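Local coordinates for oxidoreductase, zinc-binding dehydrogenase family (Myxococcus xanthus, PDB 5K1S), which is a zinc-containing reductase of the medium-chain family, involved in the alternative de novo biosynthesis of isovaleryl coenzyme A in the myxobacterium, at residues 146-151 / 311-315. Numbering follows the deposited sequence.
Sequences VGGLGR and QAELD
Gly150 of strand 149-151 comes to 5.1 Å, CA to CA, from Asp315 in the first turn and a half of helix 311-323, the axes of the two short segments running 31° from parallel. Gln311 reaches across to the turn that leads into the strand: with CG anti to the backbone N (chi1 -164°) and the chain extended beyond it, its amide lies among the carbonyls there. Gln311 NE2 donates to Leu149 O at 3.0 Å, meeting a lone pair in the carbonyl plane while that oxygen stays almost within the glutamine's own amide plane. A second, weak bond runs from NE2 to Val146 O, bent to 115° at the hydrogen. With Gln311 replaced by an alanine, the carbonyls of Val146 and Leu149 would probably lose their shared amide donor, and the turn its tie to the helix. The contact joins the GroES-like part of the medium-chain reductase fold, where strand 149-151 pairs antiparallel with strand 100-103, to the helix that follows strand 302-305, the last strand in chain order of the parallel Rossmann sheet. Further along the helix, Asp315 OD1 accepts Arg151 N at 2.7 Å, the N-H pointing nearly along the C-O axis of the carboxylate. The Arg151 side chain runs beside Asp315, but its NE remains 5.6 Å from OD1, and its guanidinium forms a cation-pi contact with Trp95. One residue earlier on the helix, Leu314 lays CD2 against Gly150 CA at 3.8 Å; the same leucine also touches Leu104 and Cys165.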
ATOM      1  N   VAL A 146       5.699  -9.282  29.985  1.00 42.15           N
ATOM      2  CA  VAL A 146       6.880  -8.490  29.658  1.00 43.13           C
ATOM      3  C   VAL A 146       6.915  -8.170  28.171  1.00 42.94           C
ATOM      4  O   VAL A 146       7.478  -7.148  27.760  1.00 43.41           O
ATOM      5  CB  VAL A 146       8.163  -9.215  30.115  1.00 44.31           C
ATOM      6  CG1 VAL A 146       8.179  -9.347  31.636  1.00 44.59           C
ATOM      7  CG2 VAL A 146       8.285 -10.580  29.449  1.00 44.30           C
ATOM      8  N   GLY A 147       6.302  -9.016  27.344  1.00 51.07           N
ATOM      9  CA  GLY A 147       6.290  -8.794  25.911  1.00 51.97           C
ATOM     10  C   GLY A 147       5.514  -7.571  25.467  1.00 51.14           C
ATOM     11  O   GLY A 147       5.668  -7.152  24.314  1.00 52.00           O
ATOM     12  N   GLY A 148       4.697  -6.990  26.342  1.00 40.88           N
ATOM     13  CA  GLY A 148       3.910  -5.827  25.982  1.00 40.28           C
ATOM     14  C   GLY A 148       4.300  -4.558  26.716  1.00 40.80           C
ATOM     15  O   GLY A 148       3.476  -3.649  26.862  1.00 40.28           O
ATOM     16  N   LEU A 149       5.549  -4.474  27.171  1.00 46.17           N
ATOM     17  CA  LEU A 149       6.026  -3.339  27.948  1.00 46.53           C
ATOM     18  C   LEU A 149       7.136  -2.610  27.204  1.00 48.59           C
ATOM     19  O   LEU A 149       7.974  -3.235  26.548  1.00 49.79           O
ATOM     20  CB  LEU A 149       6.545  -3.787  29.322  1.00 46.38           C
ATOM     21  CG  LEU A 149       5.516  -4.314  30.325  1.00 44.57           C
ATOM     22  CD1 LEU A 149       6.208  -4.687  31.626  1.00 45.45           C
ATOM     23  CD2 LEU A 149       4.412  -3.294  30.582  1.00 43.28           C
ATOM     24  N   GLY A 150       7.124  -1.282  27.307  1.00 55.72           N
ATOM     25  CA  GLY A 150       8.211  -0.451  26.826  1.00 57.99           C
ATOM     26  C   GLY A 150       8.894   0.238  27.989  1.00 59.02           C
ATOM     27  O   GLY A 150       8.282   0.412  29.046  1.00 57.84           O
ATOM     28  N   ARG A 151      10.149   0.642  27.818  1.00 55.05           N
ATOM     29  CA  ARG A 151      10.952   1.179  28.911  1.00 56.43           C
ATOM     30  C   ARG A 151      10.904   2.701  28.909  1.00 57.99           C
ATOM     31  O   ARG A 151      11.189   3.338  27.889  1.00 59.46           O
ATOM     32  CB  ARG A 151      12.395   0.691  28.806  1.00 58.20           C
ATOM     33  CG  ARG A 151      12.506  -0.816  28.898  1.00 57.47           C
ATOM     34  CD  ARG A 151      13.933  -1.280  29.072  1.00 60.16           C
ATOM     35  NE  ARG A 151      13.986  -2.699  29.415  1.00 59.87           N
ATOM     36  CZ  ARG A 151      13.849  -3.178  30.647  1.00 59.41           C
ATOM     37  NH1 ARG A 151      13.651  -2.359  31.672  1.00 59.20           N
ATOM     38  NH2 ARG A 151      13.909  -4.486  30.857  1.00 59.27           N
ATOM     39  N   GLN A 311       7.143  -3.458  20.467  1.00 53.92           N
ATOM     40  CA  GLN A 311       7.907  -3.229  21.689  1.00 55.14           C
ATOM     41  C   GLN A 311       9.142  -2.381  21.409  1.00 56.79           C
ATOM     42  O   GLN A 311       9.525  -1.535  22.228  1.00 58.43           O
ATOM     43  CB  GLN A 311       8.297  -4.571  22.307  1.00 54.43           C
ATOM     44  CG  GLN A 311       8.758  -4.489  23.747  1.00 55.44           C
ATOM     45  CD  GLN A 311       8.950  -5.860  24.373  1.00 54.64           C
ATOM     46  OE1 GLN A 311       9.417  -6.794  23.720  1.00 53.80           O
ATOM     47  NE2 GLN A 311       8.582  -5.987  25.643  1.00 55.00           N
ATOM     48  N   ALA A 312       9.775  -2.586  20.252  1.00 47.52           N
ATOM     49  CA  ALA A 312      10.949  -1.797  19.900  1.00 49.60           C
ATOM     50  C   ALA A 312      10.570  -0.364  19.556  1.00 51.25           C
ATOM     51  O   ALA A 312      11.261   0.581  19.955  1.00 53.69           O
ATOM     52  CB  ALA A 312      11.686  -2.449  18.731  1.00 49.38           C
ATOM     53  N   GLU A 313       9.476  -0.182  18.812  1.00 49.82           N
ATOM     54  CA  GLU A 313       9.061   1.161  18.422  1.00 51.60           C
ATOM     55  C   GLU A 313       8.687   1.998  19.638  1.00 52.86           C
ATOM     56  O   GLU A 313       8.988   3.196  19.692  1.00 55.68           O
ATOM     57  CB  GLU A 313       7.887   1.079  17.449  1.00 50.03           C
ATOM     58  CG  GLU A 313       8.235   0.429  16.121  1.00 49.28           C
ATOM     59  CD  GLU A 313       7.019  -0.119  15.403  1.00 47.01           C
ATOM     60  OE1 GLU A 313       5.904  -0.025  15.955  1.00 46.01           O
ATOM     61  OE2 GLU A 313       7.180  -0.651  14.288  1.00 46.50           O
ATOM     62  N   LEU A 314       8.023   1.390  20.623  1.00 51.58           N
ATOM     63  CA  LEU A 314       7.671   2.129  21.829  1.00 52.89           C
ATOM     64  C   LEU A 314       8.915   2.511  22.620  1.00 55.05           C
ATOM     65  O   LEU A 314       9.019   3.643  23.111  1.00 57.50           O
ATOM     66  CB  LEU A 314       6.715   1.308  22.696  1.00 51.04           C
ATOM     67  CG  LEU A 314       6.309   1.959  24.024  1.00 52.40           C
ATOM     68  CD1 LEU A 314       5.668   3.323  23.797  1.00 54.13           C
ATOM     69  CD2 LEU A 314       5.367   1.055  24.806  1.00 50.93           C
ATOM     70  N   ASP A 315       9.868   1.585  22.760  1.00 54.17           N
ATOM     71  CA  ASP A 315      11.133   1.926  23.403  1.00 56.22           C
ATOM     72  C   ASP A 315      11.784   3.118  22.715  1.00 59.11           C
ATOM     73  O   ASP A 315      12.301   4.023  23.381  1.00 61.61           O
ATOM     74  CB  ASP A 315      12.079   0.723  23.391  1.00 55.13           C
ATOM     75  CG  ASP A 315      11.672  -0.355  24.381  1.00 53.35           C
ATOM     76  OD1 ASP A 315      11.045  -0.025  25.411  1.00 53.66           O
ATOM     77  OD2 ASP A 315      11.985  -1.538  24.131  1.00 51.90           O
TER